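Sulfate transporter sulfate transporter family protein (Wolinella succinogenes, PDB 4DGF) probably transports sulfate or exchanges related anions as a SulP-family membrane protein, of which this chain is the STAS domain. Local coordinates at residues Asp13-Val19 / His117-Leu122; Asn30-Phe34 / Arg61-Asp66; Pro52-Ile56 / Ala125-Val129. All coordinates share one frame; numbering follows the deposited sequence. Where two conformers were deposited one is given.

Interaction 1 (Asp13-Val19 / His117-Leu122); sequences DATSKKV and HIDKAL
The carboxylate of D13 meets the imidazole of H117 at the ring edge, the two planes standing 85° apart. OD2 lies near the ring plane, and NE2 donates to it at 3.1 Å (NE2 to OD2). An N-H...O angle of 141° marks this bond as weak. The carboxylate is turned so that its other oxygen faces CE1, with OD1 and CE1 3.3 Å apart. K18 NZ also lies beside the same edge, near the plane, without bonding to the ring. Farther round the rim, ND1 of H117 accepts the backbone N of D119 at 3.0 Å, from slightly out of the ring plane. This is an N-cap bond at the start of helix 118-130. With ND1 accepting and NE2 donating, the geometry is consistent with a neutral imidazole.

K18 is the hub of a salt-bridge network: its NZ lies 2.8 Å from D13 OD1, on the anti lone pair, and 2.8 Å from D119 OD1, on the syn lone pair. The two OD1 atoms of D13 and D119 are 4.4 Å from each other, and the shared ammonium probably offsets their repulsion. The lysine chain bends at chi2 (-74°), which carries its methylenes obliquely over L122 and I118 before NZ reaches the acids. On the way CB touches L122 CD1 at 3.6 Å and CE touches I118 CG2 at 3.8 Å.

The contact thus fastens the segment before strand 24-28, including the 3-10 turn 15-17, to the N-terminal end of helix 118-130. R58 NH1 of strand 54-58 ties the turn to the sheet by bonding D13 O and T15 OG1. Beneath, I118 rests on I56 and S90, while L122 packs on I26 and I56, so the helix start covers all three strands.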
loop_
_atom_site.group_PDB
_atom_site.type_symbol
_atom_site.label_atom_id
_atom_site.label_comp_id
_atom_site.label_asym_id
_atom_site.label_seq_id
_atom_site.Cartn_x
_atom_site.Cartn_y
_atom_site.Cartn_z
ATOM N N ASP A 13 -4.718 7.399 14.587
ATOM C CA ASP A 13 -4.106 7.204 13.272
ATOM C C ASP A 13 -5.079 6.832 12.147
ATOM O O ASP A 13 -4.676 6.295 11.079
ATOM C CB ASP A 13 -2.956 6.153 13.416
ATOM C CG ASP A 13 -1.783 6.739 14.235
ATOM O OD1 ASP A 13 -1.440 7.933 14.060
ATOM O OD2 ASP A 13 -1.247 6.026 15.086
ATOM N N ALA A 14 -6.348 7.139 12.355
ATOM C CA ALA A 14 -7.343 6.976 11.346
ATOM C C ALA A 14 -7.040 7.894 10.174
ATOM O O ALA A 14 -6.488 9.001 10.345
ATOM C CB ALA A 14 -8.729 7.268 11.904
ATOM N N THR A 15 -7.333 7.443 8.961
ATOM C CA THR A 15 -7.035 8.301 7.847
ATOM C C THR A 15 -7.705 9.697 7.934
ATOM O O THR A 15 -7.119 10.681 7.505
ATOM C CB THR A 15 -7.367 7.640 6.490
ATOM O OG1 THR A 15 -6.558 6.439 6.378
ATOM C CG2 THR A 15 -6.984 8.569 5.374
ATOM N N SER A 16 -8.874 9.690 8.534
ATOM C CA SER A 16 -9.690 10.933 8.691
ATOM C C SER A 16 -8.947 11.925 9.616
ATOM O O SER A 16 -9.267 13.120 9.594
ATOM C CB SER A 16 -11.074 10.623 9.237
ATOM O OG SER A 16 -10.985 10.109 10.531
ATOM N N LYS A 17 -7.962 11.461 10.382
ATOM C CA LYS A 17 -7.231 12.374 11.301
ATOM C C LYS A 17 -6.033 12.952 10.629
ATOM O O LYS A 17 -5.327 13.761 11.243
ATOM C CB LYS A 17 -6.709 11.677 12.560
ATOM C CG LYS A 17 -7.668 10.822 13.331
ATOM C CD LYS A 17 -8.676 11.622 14.074
ATOM C CE LYS A 17 -9.646 10.593 14.639
ATOM N NZ LYS A 17 -11.026 11.151 14.673
ATOM N N LYS A 18 -5.702 12.489 9.415
ATOM C CA LYS A 18 -4.491 12.917 8.702
ATOM C C LYS A 18 -4.716 13.937 7.611
ATOM O O LYS A 18 -5.842 14.075 7.108
ATOM C CB LYS A 18 -3.711 11.677 8.119
ATOM C CG LYS A 18 -3.523 10.563 9.138
ATOM C CD LYS A 18 -2.468 10.891 10.191
ATOM C CE LYS A 18 -2.544 9.790 11.244
ATOM N NZ LYS A 18 -1.707 10.194 12.424
ATOM N N VAL A 19 -3.642 14.635 7.235
ATOM C CA VAL A 19 -3.683 15.545 6.077
ATOM C C VAL A 19 -3.186 14.834 4.843
ATOM O O VAL A 19 -2.005 14.441 4.748
ATOM C CB VAL A 19 -2.854 16.818 6.335
ATOM C CG1 VAL A 19 -2.749 17.638 5.069
ATOM C CG2 VAL A 19 -3.510 17.643 7.435
ATOM N N HIS A 117 4.538 3.196 9.533
ATOM C CA HIS A 117 3.565 4.143 10.068
ATOM C C HIS A 117 3.078 5.036 8.956
ATOM O O HIS A 117 3.869 5.560 8.117
ATOM C CB HIS A 117 4.152 5.042 11.186
ATOM C CG HIS A 117 3.057 5.654 12.094
ATOM N ND1 HIS A 117 2.352 6.802 11.801
ATOM C CD2 HIS A 117 2.510 5.188 13.291
ATOM C CE1 HIS A 117 1.424 7.026 12.749
ATOM N NE2 HIS A 117 1.500 6.059 13.646
ATOM N N ILE A 118 1.760 5.330 9.030
ATOM C CA ILE A 118 1.083 6.153 8.042
ATOM C C ILE A 118 1.669 7.586 7.976
ATOM O O ILE A 118 1.832 8.195 6.881
ATOM C CB ILE A 118 -0.459 6.196 8.279
ATOM C CG1 ILE A 118 -1.201 6.905 7.146
ATOM C CG2 ILE A 118 -0.843 6.826 9.654
ATOM C CD1 ILE A 118 -0.808 6.427 5.740
ATOM N N ASP A 119 2.094 8.099 9.152
ATOM C CA ASP A 119 2.701 9.434 9.124
ATOM C C ASP A 119 3.952 9.525 8.260
ATOM O O ASP A 119 4.177 10.519 7.587
ATOM C CB ASP A 119 3.046 9.892 10.521
ATOM C CG ASP A 119 1.833 10.212 11.378
ATOM O OD1 ASP A 119 0.651 10.271 10.930
ATOM O OD2 ASP A 119 2.058 10.423 12.594
ATOM N N LYS A 120 4.781 8.504 8.298
ATOM C CA LYS A 120 5.984 8.501 7.479
ATOM C C LYS A 120 5.602 8.319 6.031
ATOM O O LYS A 120 6.263 8.910 5.186
ATOM C CB LYS A 120 6.895 7.311 7.876
ATOM C CG LYS A 120 7.240 7.327 9.345
ATOM C CD LYS A 120 8.135 6.147 9.751
ATOM C CE LYS A 120 8.534 6.429 11.212
ATOM N NZ LYS A 120 8.756 5.155 11.922
ATOM N N ALA A 121 4.637 7.390 5.733
ATOM C CA ALA A 121 4.330 7.224 4.326
ATOM C C ALA A 121 3.777 8.550 3.731
ATOM O O ALA A 121 3.963 8.887 2.543
ATOM C CB ALA A 121 3.357 6.045 4.112
ATOM N N LEU A 122 2.944 9.204 4.518
ATOM C CA LEU A 122 2.348 10.459 4.064
ATOM C C LEU A 122 3.382 11.568 3.837
ATOM O O LEU A 122 3.274 12.369 2.838
ATOM C CB LEU A 122 1.320 11.009 5.050
ATOM C CG LEU A 122 -0.053 10.356 4.848
ATOM C CD1 LEU A 122 -1.021 10.750 5.996
ATOM C CD2 LEU A 122 -0.761 10.562 3.494
#

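Interaction 2 (Asn30-Phe34 / Arg61-Asp66); sequences NGPFF and RVPVID. With FMT (formic acid), chain D.
F33 and I65 both send their gamma carbon anti to the backbone N (F33 CG, chi1 -172°; I65 CG1, chi1 -179°). This torsion turns the two side chains the same way and brings I65 CD1 over one face of the F33 ring, a CH-pi contact 4.2 Å from its centroid. In the STAS fold, 30-34 and 61-66 are the loops leading from the neighbouring parallel strands 24-28 and 54-58 into helices 35-41 and 67-83; their end-to-end directions are almost parallel. A single bridge pairs F33 with I65 through the bonds on either side of I65: F33 N donates to V64 O at 3.0 Å, essentially straight at 178°, and D66 N gives F33 O a weak bond of 3.3 Å. F33 also centres an inverse gamma turn. Its ring and I65 reach L73 of helix 67-83. On the outer side V64 CG2 sits 3.5 Å from F34 CZ and 3.7 Å from P32 CB. F34 and D66 are N-cap residues, and D66 OD1 caps G69 N. O2 of a formate, probably from crystallisation, accepts a hydrogen bond from N30 N. R61, salt-bridged to E28, adds a water bridge: its NH1 donates at 2.7 Å to a water that in turn donates to N30 O.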
loop_
_atom_site.group_PDB
_atom_site.type_symbol
_atom_site.label_atom_id
_atom_site.label_comp_id
_atom_site.label_asym_id
_atom_site.label_seq_id
_atom_site.Cartn_x
_atom_site.Cartn_y
_atom_site.Cartn_z
ATOM N N ASN A 30 -8.518 -4.655 5.616
ATOM C CA ASN A 30 -9.250 -4.945 6.830
ATOM C C ASN A 30 -8.707 -6.074 7.771
ATOM O O ASN A 30 -9.309 -6.302 8.849
ATOM C CB ASN A 30 -10.698 -5.273 6.399
ATOM C CG ASN A 30 -10.869 -6.755 6.145
ATOM O OD1 ASN A 30 -9.972 -7.382 5.547
ATOM N ND2 ASN A 30 -11.982 -7.341 6.625
ATOM N N GLY A 31 -7.620 -6.761 7.385
ATOM C CA GLY A 31 -7.120 -7.889 8.224
ATOM C C GLY A 31 -6.130 -8.718 7.493
ATOM O O GLY A 31 -5.546 -8.265 6.542
ATOM N N PRO A 32 -6.041 -10.006 7.777
ATOM C CA PRO A 32 -5.187 -10.962 7.023
ATOM C C PRO A 32 -5.385 -10.843 5.541
ATOM O O PRO A 32 -6.542 -10.722 5.125
ATOM C CB PRO A 32 -5.687 -12.320 7.533
ATOM C CG PRO A 32 -5.946 -11.994 8.962
ATOM C CD PRO A 32 -6.715 -10.679 8.906
ATOM N N PHE A 33 -4.298 -10.799 4.769
ATOM C CA PHE A 33 -4.456 -10.531 3.322
ATOM C C PHE A 33 -4.497 -11.851 2.617
ATOM O O PHE A 33 -3.478 -12.387 2.088
ATOM C CB PHE A 33 -3.277 -9.642 2.941
ATOM C CG PHE A 33 -3.325 -9.070 1.547
ATOM C CD1 PHE A 33 -2.511 -7.957 1.260
ATOM C CD2 PHE A 33 -4.132 -9.596 0.538
ATOM C CE1 PHE A 33 -2.447 -7.401 -0.016
ATOM C CE2 PHE A 33 -4.083 -9.057 -0.706
ATOM C CZ PHE A 33 -3.189 -7.960 -0.968
ATOM N N PHE A 34 -5.714 -12.407 2.584
ATOM C CA PHE A 34 -5.963 -13.680 1.967
ATOM C C PHE A 34 -6.920 -13.460 0.744
ATOM O O PHE A 34 -6.945 -12.344 0.184
ATOM C CB PHE A 34 -6.576 -14.738 2.944
ATOM C CG PHE A 34 -5.778 -15.034 4.159
ATOM C CD1 PHE A 34 -4.368 -14.907 4.133
ATOM C CD2 PHE A 34 -6.417 -15.488 5.399
ATOM C CE1 PHE A 34 -3.626 -15.164 5.307
ATOM C CE2 PHE A 34 -5.629 -15.795 6.521
ATOM C CZ PHE A 34 -4.211 -15.585 6.462
ATOM N N ARG A 61 -3.312 -3.413 9.858
ATOM C CA ARG A 61 -4.218 -4.513 10.302
ATOM C C ARG A 61 -3.800 -5.848 9.697
ATOM O O ARG A 61 -4.547 -6.858 9.833
ATOM C CB ARG A 61 -5.659 -4.284 9.825
ATOM C CG ARG A 61 -6.169 -2.932 10.287
ATOM C CD ARG A 61 -7.657 -2.792 10.022
ATOM N NE ARG A 61 -8.094 -1.379 10.049
ATOM C CZ ARG A 61 -9.374 -1.004 9.934
ATOM N NH1 ARG A 61 -10.356 -1.929 9.930
ATOM N NH2 ARG A 61 -9.724 0.294 9.894
ATOM N N VAL A 62 -2.649 -5.885 9.061
ATOM C CA VAL A 62 -2.338 -7.086 8.261
ATOM C C VAL A 62 -1.095 -7.727 8.931
ATOM O O VAL A 62 0.055 -7.284 8.680
ATOM C CB VAL A 62 -1.960 -6.676 6.878
ATOM C CG1 VAL A 62 -1.772 -7.938 6.054
ATOM C CG2 VAL A 62 -3.076 -5.875 6.226
ATOM N N PRO A 63 -1.310 -8.802 9.720
ATOM C CA PRO A 63 -0.128 -9.516 10.144
ATOM C C PRO A 63 0.417 -10.624 9.271
ATOM O O PRO A 63 1.602 -11.071 9.509
ATOM C CB PRO A 63 -0.537 -10.090 11.522
ATOM C CG PRO A 63 -2.039 -10.247 11.435
ATOM C CD PRO A 63 -2.561 -9.345 10.308
ATOM N N VAL A 64 -0.361 -11.064 8.258
ATOM C CA VAL A 64 -0.079 -12.280 7.571
ATOM C C VAL A 64 -0.656 -12.039 6.169
ATOM O O VAL A 64 -1.625 -11.255 5.982
ATOM C CB VAL A 64 -0.778 -13.586 8.229
ATOM C CG1 VAL A 64 -0.114 -13.920 9.555
ATOM C CG2 VAL A 64 -2.251 -13.407 8.394
ATOM N N ILE A 65 -0.029 -12.663 5.206
ATOM C CA ILE A 65 -0.470 -12.689 3.802
ATOM C C ILE A 65 -0.183 -14.127 3.262
ATOM O O ILE A 65 0.925 -14.708 3.553
ATOM C CB ILE A 65 0.298 -11.589 3.053
ATOM C CG1 ILE A 65 -0.087 -11.496 1.555
ATOM C CG2 ILE A 65 1.792 -11.861 3.261
ATOM C CD1 ILE A 65 0.463 -10.258 0.979
ATOM N N ASP A 66 -1.142 -14.694 2.478
ATOM C CA ASP A 66 -0.809 -16.009 1.944
ATOM C C ASP A 66 -0.411 -15.909 0.452
ATOM O O ASP A 66 -0.146 -14.781 -0.059
ATOM C CB ASP A 66 -2.041 -16.867 2.111
ATOM C CG ASP A 66 -3.139 -16.584 1.065
ATOM O OD1 ASP A 66 -3.254 -15.409 0.603
ATOM O OD2 ASP A 66 -4.007 -17.488 0.773
HETATM C C FMT D . -9.895 -4.338 2.250
HETATM O O1 FMT D . -10.184 -4.837 1.150
HETATM O O2 FMT D . -9.985 -5.170 3.238
HETATM O O HOH W 1 -10.263 -4.429 10.927
#

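Interaction 3 (Pro52-Ile56 / Ala125-Val129); sequences PKVFI and AKLLV
K53 lies across V129 at about a right angle, and its aliphatic chain can be followed atom by atom. CB comes within 4.1 Å of V129 CG2. Farther out, CD straddles the fork of the valine, 3.8 Å from both CG1 and CG2 of V129, and CE then lies 3.9 Å from V129 CG1. The chain is extended up to this point; the bend at chi4 (-63°) comes only at NZ, past the methylenes that do the touching. The lysine therefore contributes hydrocarbon to this contact, at its exposed margin.

Deeper in, V54 supplies the buried part. CG1, placed anti to the backbone N (chi1 -177°), meets A125 CB at 3.8 Å. The other branch, CG2, lies 4.0 Å from L128 CB and the same distance from V129 CG2, so one valine spans residues on successive turns of the helix. In the conformer given, I56 CD1 comes within 4.1 Å of A125 CB. No hydrogen bond crosses the interface: the evidence is for an apolar contact throughout.

The short segments of strand 54-56 and helix 125-129 run antiparallel, with an angle of 169° between their directions and axes 9.6 Å apart, a separation that fits a helix laid on a sheet. The small A125 is touched by V54 and, in that conformer, by I56 as well. F55 points to the other face, where its ring packs edge-to-face with F76 of helix 67-83. The central strand 54-58 is thus covered on both sides, by helix 118-130 on the face of V54 and I56 and by helix 67-83 on the other, while strands 24-28 and 86-90 flank it.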
loop_
_atom_site.group_PDB
_atom_site.type_symbol
_atom_site.label_atom_id
_atom_site.label_comp_id
_atom_site.label_asym_id
_atom_site.label_seq_id
_atom_site.Cartn_x
_atom_site.Cartn_y
_atom_site.Cartn_z
ATOM N N PRO A 52 -4.174 8.317 -9.396
ATOM C CA PRO A 52 -3.409 8.943 -8.327
ATOM C C PRO A 52 -1.895 8.985 -8.687
ATOM O O PRO A 52 -1.384 8.115 -9.344
ATOM C CB PRO A 52 -3.674 8.037 -7.112
ATOM C CG PRO A 52 -4.256 6.774 -7.655
ATOM C CD PRO A 52 -4.984 7.177 -8.917
ATOM N N LYS A 53 -1.178 9.987 -8.183
ATOM C CA LYS A 53 0.258 10.043 -8.354
ATOM C C LYS A 53 0.899 9.028 -7.399
ATOM O O LYS A 53 2.007 8.478 -7.686
ATOM C CB LYS A 53 0.752 11.441 -7.975
ATOM C CG LYS A 53 0.103 12.585 -8.771
ATOM C CD LYS A 53 0.691 13.904 -8.296
ATOM C CE LYS A 53 -0.133 15.115 -8.733
ATOM N NZ LYS A 53 -0.137 15.191 -10.218
ATOM N N VAL A 54 0.245 8.889 -6.225
ATOM C CA VAL A 54 0.810 8.021 -5.109
ATOM C C VAL A 54 -0.369 7.228 -4.558
ATOM O O VAL A 54 -1.449 7.802 -4.385
ATOM C CB VAL A 54 1.414 8.830 -3.975
ATOM C CG1 VAL A 54 2.036 7.960 -2.883
ATOM C CG2 VAL A 54 2.502 9.836 -4.472
ATOM N N PHE A 55 -0.142 5.925 -4.278
ATOM C CA PHE A 55 -1.148 5.088 -3.732
ATOM C C PHE A 55 -0.545 4.500 -2.476
ATOM O O PHE A 55 0.521 3.830 -2.576
ATOM C CB PHE A 55 -1.551 3.964 -4.766
ATOM C CG PHE A 55 -2.745 3.200 -4.430
ATOM C CD1 PHE A 55 -3.941 3.438 -5.119
ATOM C CD2 PHE A 55 -2.695 2.283 -3.368
ATOM C CE1 PHE A 55 -5.149 2.785 -4.691
ATOM C CE2 PHE A 55 -3.861 1.531 -3.041
ATOM C CZ PHE A 55 -5.077 1.809 -3.732
ATOM N N ILE A 56 -1.253 4.667 -1.348
ATOM C CA ILE A 56 -0.761 4.130 -0.086
ATOM C C ILE A 56 -1.644 2.958 0.264
ATOM O O ILE A 56 -2.859 3.087 0.438
ATOM C CB ILE A 56 -0.773 5.193 1.040
ATOM C CG1 ILE A 56 0.004 6.425 0.590
ATOM C CG2 ILE A 56 -0.220 4.555 2.371
ATOM C CD1 ILE A 56 0.136 7.523 1.602
ATOM N N ALA A 125 4.881 10.608 0.494
ATOM C CA ALA A 125 3.924 10.914 -0.499
ATOM C C ALA A 125 3.832 12.442 -0.789
ATOM O O ALA A 125 3.787 12.837 -1.917
ATOM C CB ALA A 125 2.524 10.418 -0.029
ATOM N N LYS A 126 3.827 13.256 0.246
ATOM C CA LYS A 126 3.774 14.676 0.096
ATOM C C LYS A 126 4.992 15.149 -0.708
ATOM O O LYS A 126 4.858 15.975 -1.614
ATOM C CB LYS A 126 3.717 15.355 1.485
ATOM C CG LYS A 126 3.618 16.913 1.369
ATOM C CD LYS A 126 3.135 17.535 2.661
ATOM C CE LYS A 126 2.798 19.038 2.470
ATOM N NZ LYS A 126 4.130 19.727 2.438
ATOM N N LEU A 127 6.152 14.630 -0.382
ATOM C CA LEU A 127 7.411 15.023 -1.038
ATOM C C LEU A 127 7.340 14.635 -2.518
ATOM O O LEU A 127 7.619 15.449 -3.414
ATOM C CB LEU A 127 8.575 14.403 -0.280
ATOM C CG LEU A 127 10.028 14.545 -0.783
ATOM C CD1 LEU A 127 10.888 14.219 0.434
ATOM C CD2 LEU A 127 10.392 13.550 -1.897
ATOM N N LEU A 128 6.778 13.463 -2.792
ATOM C CA LEU A 128 6.673 12.952 -4.143
ATOM C C LEU A 128 5.753 13.783 -4.961
ATOM O O LEU A 128 6.012 13.984 -6.154
ATOM C CB LEU A 128 6.184 11.476 -4.188
ATOM C CG LEU A 128 7.149 10.460 -3.649
ATOM C CD1 LEU A 128 6.386 9.124 -3.550
ATOM C CD2 LEU A 128 8.438 10.329 -4.465
ATOM N N VAL A 129 4.606 14.176 -4.401
ATOM C CA VAL A 129 3.657 15.003 -5.161
ATOM C C VAL A 129 4.281 16.402 -5.418
ATOM O O VAL A 129 4.264 16.844 -6.527
ATOM C CB VAL A 129 2.229 15.073 -4.526
ATOM C CG1 VAL A 129 1.393 16.109 -5.283
ATOM C CG2 VAL A 129 1.565 13.705 -4.621
#

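In the fold
Along the chain the six segments come in the order 13-19, 30-34, 52-56, 61-66, 117-122 and 125-129, so interaction 3 crosses both others, while interaction 2 falls within the span bridged by interaction 1. Interactions 1 and 3 share helix 118-130, have centres about 13 Å apart, and touch where L122 and I118 pack on I56. Together they lay the C-terminal helix on one face of the three-stranded parallel sheet. Interaction 2 joins the loops that follow strands 24-28 and 54-58; its centre is about 19 Å from that of interaction 1 and 23 Å from that of interaction 3. The contacts thus tie both chain ends and the strand-to-helix loops into one compact STAS domain.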